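Local coordinates for DUF3863 domain-containing protein (Parabacteroides distasonis, PDB 3LM3) that is of unknown function but may be a glycoside hydrolase or carbohydrate deacetylase, at residues A[35-41]-A[77-82]; A[28-32]-A[88-92]. All blocks are in the same frame, centred on the assembly; numbering follows the deposited sequence.

Contact 1 of 2, residues A[35-41]-A[77-82]; sequences EVSRDVK and TMNALE
Met78, a selenomethionine, lies over one face of the Arg38 guanidinium, its CG 3.6 Å above the plane and offset toward the rim, while the carboxylate of Glu82 meets the same group at its edge. That edge is used side-on: Arg38 NE binds Glu82 OE1 at 2.8 Å and Arg38 NH2 binds Glu82 OE2 at 2.9 Å. Both oxygens accept on their syn sides in this two-pronged salt bridge, although the two planes are turned 37° apart. Extended from CG to NE, the Arg38 chain carries its head across to helix 78-82, while the third nitrogen, NH1, forms a salt bridge with Glu129 of helix 120-138.

The amide of Asn79 joins two parts of the loop 35-41. Its ND2 donates to Glu35 OE1 at 3.0 Å and to Arg38 O at 3.1 Å; both acceptors lie close to the amide plane, so the pair of bonds should fix the rotation of the group. Glu35 OE1 is met from above the carboxylate plane, which stands 80° from the amide. The other oxygen, Glu35 OE2, accepts from Thr77 OG1 at 2.7 Å on its anti side. Thr77 is the N-cap of helix 78-82: with OG1 set between backbone N and carbonyl carbon (chi1 65°), its hydroxyl also accepts from Ala80 N, leaving its proton for Glu35. Two waters complete the join, one linking Glu35 O to Met78 N and the other Ser37 O to Asn79 N, so they too serve amides of the helix's first turn.

The loop follows strand 21-29, and the short helix follows strand 73-76, its parallel neighbour. Helix 120-138 packs alongside, with Ile133 touching both Met78 and Glu82.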
loop_
_atom_site.group_PDB
_atom_site.type_symbol
_atom_site.label_atom_id
_atom_site.label_comp_id
_atom_site.label_asym_id
_atom_site.label_seq_id
_atom_site.Cartn_x
_atom_site.Cartn_y
_atom_site.Cartn_z
ATOM N N GLU A 35 -2.629 -3.878 17.063
ATOM C CA GLU A 35 -1.636 -3.894 18.138
ATOM C C GLU A 35 -0.318 -3.335 17.595
ATOM O O GLU A 35 0.522 -4.036 17.027
ATOM C CB GLU A 35 -1.516 -5.248 18.832
ATOM C CG GLU A 35 -1.269 -6.440 17.878
ATOM C CD GLU A 35 -1.398 -7.786 18.533
ATOM O OE1 GLU A 35 -1.862 -7.884 19.713
ATOM O OE2 GLU A 35 -0.999 -8.772 17.882
ATOM N N VAL A 36 -0.149 -2.035 17.794
ATOM C CA VAL A 36 1.048 -1.331 17.324
ATOM C C VAL A 36 2.244 -1.570 18.224
ATOM O O VAL A 36 3.387 -1.357 17.809
ATOM C CB VAL A 36 0.779 0.185 17.233
ATOM C CG1 VAL A 36 -0.303 0.505 16.166
ATOM C CG2 VAL A 36 0.403 0.810 18.564
ATOM N N SER A 37 2.010 -2.046 19.446
ATOM C CA SER A 37 3.087 -2.461 20.335
ATOM C C SER A 37 2.593 -3.601 21.211
ATOM O O SER A 37 1.492 -4.110 21.001
ATOM C CB SER A 37 3.609 -1.268 21.145
ATOM O OG SER A 37 4.777 -1.624 21.856
ATOM N N ARG A 38 3.384 -4.007 22.189
ATOM C CA ARG A 38 2.978 -5.113 23.043
ATOM C C ARG A 38 1.735 -4.778 23.874
ATOM O O ARG A 38 0.800 -5.575 23.974
ATOM C CB ARG A 38 4.108 -5.497 23.992
ATOM C CG ARG A 38 5.302 -6.070 23.288
ATOM C CD ARG A 38 6.436 -6.399 24.255
ATOM N NE ARG A 38 7.592 -7.019 23.580
ATOM C CZ ARG A 38 8.672 -6.365 23.123
ATOM N NH1 ARG A 38 8.773 -5.039 23.248
ATOM N NH2 ARG A 38 9.663 -7.035 22.544
ATOM N N ASP A 39 1.747 -3.593 24.471
ATOM C CA ASP A 39 0.679 -3.157 25.398
ATOM C C ASP A 39 -0.274 -2.140 24.769
ATOM O O ASP A 39 -1.194 -1.662 25.427
ATOM C CB ASP A 39 1.313 -2.583 26.678
ATOM C CG ASP A 39 2.162 -1.323 26.412
ATOM O OD1 ASP A 39 2.894 -1.261 25.411
ATOM O OD2 ASP A 39 2.079 -0.355 27.198
ATOM N N VAL A 40 -0.069 -1.756 23.516
ATOM C CA VAL A 40 -0.891 -0.753 22.870
ATOM C C VAL A 40 -1.732 -1.464 21.834
ATOM O O VAL A 40 -1.308 -1.649 20.692
ATOM C CB VAL A 40 -0.057 0.392 22.247
ATOM C CG1 VAL A 40 -0.966 1.466 21.641
ATOM C CG2 VAL A 40 0.882 0.997 23.311
ATOM N N LYS A 41 -2.908 -1.890 22.278
ATOM C CA LYS A 41 -3.849 -2.668 21.496
ATOM C C LYS A 41 -5.019 -1.772 21.221
ATOM O O LYS A 41 -5.862 -1.559 22.090
ATOM C CB LYS A 41 -4.256 -3.916 22.254
ATOM C CG LYS A 41 -3.152 -4.890 22.508
ATOM C CD LYS A 41 -3.653 -6.013 23.417
ATOM C CE LYS A 41 -2.722 -7.161 23.446
ATOM N NZ LYS A 41 -3.197 -8.192 24.416
ATOM N N THR A 77 2.759 -9.098 13.927
ATOM C CA THR A 77 2.834 -8.130 15.008
ATOM C C THR A 77 3.810 -8.616 16.103
ATOM O O THR A 77 4.197 -9.779 16.131
ATOM C CB THR A 77 1.497 -7.940 15.668
ATOM O OG1 THR A 77 1.103 -9.170 16.301
ATOM C CG2 THR A 77 0.469 -7.470 14.669
HETATM N N MSE A 78 4.182 -7.727 17.018
HETATM C CA MSE A 78 5.104 -8.127 18.072
HETATM C C MSE A 78 4.508 -9.224 18.905
HETATM O O MSE A 78 5.183 -10.203 19.230
HETATM C CB MSE A 78 5.515 -6.952 18.957
HETATM C CG MSE A 78 6.601 -7.345 19.937
HETATM SE SE MSE A 78 8.336 -7.574 19.092
HETATM C CE MSE A 78 8.770 -5.667 18.935
ATOM N N ASN A 79 3.239 -9.074 19.251
ATOM C CA ASN A 79 2.608 -10.095 20.093
ATOM C C ASN A 79 2.510 -11.441 19.376
ATOM O O ASN A 79 2.681 -12.487 20.009
ATOM C CB ASN A 79 1.246 -9.599 20.592
ATOM C CG ASN A 79 1.376 -8.474 21.617
ATOM O OD1 ASN A 79 2.414 -8.355 22.279
ATOM N ND2 ASN A 79 0.369 -7.615 21.698
ATOM N N ALA A 80 2.305 -11.441 18.049
ATOM C CA ALA A 80 2.285 -12.706 17.308
ATOM C C ALA A 80 3.681 -13.331 17.229
ATOM O O ALA A 80 3.825 -14.563 17.208
ATOM C CB ALA A 80 1.716 -12.520 15.938
ATOM N N LEU A 81 4.729 -12.499 17.152
ATOM C CA LEU A 81 6.102 -13.020 17.168
ATOM C C LEU A 81 6.465 -13.676 18.482
ATOM O O LEU A 81 7.206 -14.651 18.514
ATOM C CB LEU A 81 7.141 -11.915 16.934
ATOM C CG LEU A 81 7.243 -11.418 15.513
ATOM C CD1 LEU A 81 8.227 -10.230 15.498
ATOM C CD2 LEU A 81 7.621 -12.561 14.554
ATOM N N GLU A 82 5.952 -13.119 19.577
ATOM C CA GLU A 82 6.380 -13.531 20.922
ATOM C C GLU A 82 5.479 -14.523 21.623
ATOM O O GLU A 82 5.917 -15.143 22.610
ATOM C CB GLU A 82 6.554 -12.290 21.793
ATOM C CG GLU A 82 7.743 -11.439 21.410
ATOM C CD GLU A 82 7.952 -10.246 22.327
ATOM O OE1 GLU A 82 6.961 -9.661 22.818
ATOM O OE2 GLU A 82 9.129 -9.870 22.526
HETATM O O HOH W 1 3.229 -4.898 17.059
HETATM O O HOH W 2 1.982 -6.449 19.165
#

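Contact 2 of 2, residues A[28-32]-A[88-92]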
loop_
_atom_site.group_PDB
_atom_site.type_symbol
_atom_site.label_atom_id
_atom_site.label_comp_id
_atom_site.label_asym_id
_atom_site.label_seq_id
_atom_site.Cartn_x
_atom_site.Cartn_y
_atom_site.Cartn_z
HETATM N N MSE A 28 -0.894 -11.081 6.972
HETATM C CA MSE A 28 -0.647 -10.558 8.310
HETATM C C MSE A 28 -1.079 -11.560 9.377
HETATM O O MSE A 28 -2.185 -12.135 9.295
HETATM C CB MSE A 28 -1.392 -9.259 8.542
HETATM C CG MSE A 28 -1.208 -8.634 9.889
HETATM SE SE MSE A 28 -2.295 -7.038 10.035
HETATM C CE MSE A 28 -1.433 -6.291 11.603
ATOM N N ILE A 29 -0.205 -11.767 10.353
ATOM C CA ILE A 29 -0.452 -12.616 11.518
ATOM C C ILE A 29 -0.433 -11.721 12.768
ATOM O O ILE A 29 0.482 -10.937 12.976
ATOM C CB ILE A 29 0.622 -13.694 11.676
ATOM C CG1 ILE A 29 0.827 -14.505 10.389
ATOM C CG2 ILE A 29 0.289 -14.609 12.876
ATOM C CD1 ILE A 29 -0.352 -15.218 9.886
ATOM N N ARG A 30 -1.444 -11.844 13.633
ATOM C CA ARG A 30 -1.613 -10.946 14.791
ATOM C C ARG A 30 -2.337 -11.672 15.911
ATOM O O ARG A 30 -2.807 -12.781 15.700
ATOM C CB ARG A 30 -2.371 -9.675 14.364
ATOM C CG ARG A 30 -3.798 -9.905 13.930
ATOM C CD ARG A 30 -4.304 -8.826 13.007
ATOM N NE ARG A 30 -5.749 -8.872 12.911
ATOM C CZ ARG A 30 -6.464 -8.102 12.100
ATOM N NH1 ARG A 30 -5.866 -7.274 11.252
ATOM N NH2 ARG A 30 -7.802 -8.175 12.165
ATOM N N THR A 31 -2.426 -11.055 17.097
ATOM C CA THR A 31 -3.217 -11.563 18.213
ATOM C C THR A 31 -4.450 -10.709 18.458
ATOM O O THR A 31 -5.402 -11.166 19.074
ATOM C CB THR A 31 -2.428 -11.725 19.534
ATOM O OG1 THR A 31 -2.391 -10.489 20.274
ATOM C CG2 THR A 31 -1.017 -12.323 19.331
ATOM N N THR A 32 -4.418 -9.464 18.027
ATOM C CA THR A 32 -5.548 -8.521 18.083
ATOM C C THR A 32 -5.409 -7.605 16.855
ATOM O O THR A 32 -4.326 -7.580 16.226
ATOM C CB THR A 32 -5.553 -7.666 19.371
ATOM O OG1 THR A 32 -4.437 -6.757 19.348
ATOM C CG2 THR A 32 -5.485 -8.494 20.634
ATOM N N TYR A 88 0.376 -20.121 17.819
ATOM C CA TYR A 88 1.348 -19.155 17.324
ATOM C C TYR A 88 2.682 -19.811 17.095
ATOM O O TYR A 88 3.351 -19.495 16.123
ATOM C CB TYR A 88 1.444 -17.914 18.202
ATOM C CG TYR A 88 0.213 -17.061 18.018
ATOM C CD1 TYR A 88 -0.017 -16.364 16.842
ATOM C CD2 TYR A 88 -0.775 -17.013 18.992
ATOM C CE1 TYR A 88 -1.165 -15.607 16.644
ATOM C CE2 TYR A 88 -1.922 -16.268 18.798
ATOM C CZ TYR A 88 -2.121 -15.564 17.646
ATOM O OH TYR A 88 -3.276 -14.821 17.437
ATOM N N ARG A 89 3.070 -20.751 17.933
ATOM C CA ARG A 89 4.324 -21.481 17.705
ATOM C C ARG A 89 4.258 -22.265 16.383
ATOM O O ARG A 89 5.204 -22.215 15.578
ATOM C CB ARG A 89 4.648 -22.408 18.872
ATOM C CG ARG A 89 5.961 -23.150 18.712
ATOM C CD ARG A 89 6.433 -23.739 20.045
ATOM N NE ARG A 89 5.316 -24.233 20.863
ATOM C CZ ARG A 89 4.557 -25.279 20.544
ATOM N NH1 ARG A 89 4.782 -25.946 19.411
ATOM N NH2 ARG A 89 3.571 -25.657 21.352
ATOM N N GLU A 90 3.146 -22.965 16.161
ATOM C CA GLU A 90 2.930 -23.741 14.935
ATOM C C GLU A 90 2.923 -22.861 13.697
ATOM O O GLU A 90 3.491 -23.205 12.654
ATOM C CB GLU A 90 1.615 -24.533 14.992
ATOM C CG GLU A 90 1.606 -25.687 15.981
ATOM C CD GLU A 90 0.246 -26.392 16.058
ATOM O OE1 GLU A 90 -0.824 -25.787 15.780
ATOM O OE2 GLU A 90 0.239 -27.570 16.424
ATOM N N ILE A 91 2.277 -21.707 13.790
ATOM C CA ILE A 91 2.264 -20.775 12.675
ATOM C C ILE A 91 3.669 -20.260 12.384
ATOM O O ILE A 91 4.073 -20.193 11.208
ATOM C CB ILE A 91 1.276 -19.598 12.919
ATOM C CG1 ILE A 91 -0.148 -20.124 12.829
ATOM C CG2 ILE A 91 1.514 -18.493 11.916
ATOM C CD1 ILE A 91 -1.196 -19.150 13.459
ATOM N N ARG A 92 4.429 -19.875 13.405
ATOM C CA ARG A 92 5.788 -19.431 13.164
ATOM C C ARG A 92 6.623 -20.549 12.490
ATOM O O ARG A 92 7.362 -20.286 11.541
ATOM C CB ARG A 92 6.487 -18.937 14.440
ATOM C CG ARG A 92 5.955 -17.580 14.960
ATOM C CD ARG A 92 6.781 -17.012 16.082
ATOM N NE ARG A 92 6.834 -17.889 17.232
ATOM C CZ ARG A 92 5.977 -17.869 18.258
ATOM N NH1 ARG A 92 4.956 -17.020 18.306
ATOM N NH2 ARG A 92 6.138 -18.721 19.236
#
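Tyr88 OH donates to Arg30 O at 2.7 Å, a short bond that ties helix 86-102 to the chain just beyond strand 21-29, though the position of this carbonyl oxygen is less certain than most. The join is a strand-to-helix contact within an alpha/beta domain: strand 21-29 belongs to a parallel sheet, and the helix lies between strands 73-76 and 105-108 in the sequence, as the helical part of a beta-alpha-beta unit.

The ring reaches the strand end with its hydroxyl foremost. Arg30 O and the CG2 methyl of Ile29 both lie at the ring edge, near its plane, the methyl coming within 4.2 Å of Tyr88 CE1. Thr31 approaches obliquely, its CG2 3.8 Å from Tyr88 CZ and 4.3 Å from the ring centroid, an off-centre CH-pi contact. The methyl of Thr31 is turned to the ring because OG1 occupies the position between backbone N and carbonyl carbon (chi1 85°), from which it makes a hydrogen bond with Glu35. A phenylalanine in place of Tyr88 would probably keep much of the packing against Ile29 and Thr31 but leave Arg30 O without its hydroxyl partner, freeing the ring end from its tie to the strand.

Arg30 contributes only backbone here, for its side chain leads away from the helix to a salt bridge with Glu47. One turn further along the helix, Ile91 continues the contact in purely apolar fashion, crossing Ile29 obliquely. In both isoleucines CG2 stands opposite the backbone N across the CA-CB bond, and these two methyl groups meet at 4.2 Å, Ile29 CG2 thereby touching both Tyr88 CE1 and Ile91 CG2.

Overall arrangement
Both contacts involve the chain at and beyond the end of strand 21-29. Contact 2 is wholly buried and mostly apolar, with one hydroxyl-to-carbonyl bond, and places helix 86-102 against the sheet. Contact 1, only partly buried, relies on charge, amide bonds, a helix cap and water, with its salt bridge on the more exposed side. Their centres lie about 11 Å apart, and helix 78-82 of contact 1 precedes helix 86-102 of contact 2 in the chain. Thr77 N probably bonds to Ile29 O, and Ala80 O to Arg92 NH1, while Glu35 OE1 holds the hydroxyls of Thr31 and Thr32; these bonds link the loop, the short helix, the strand end and helix 86-102.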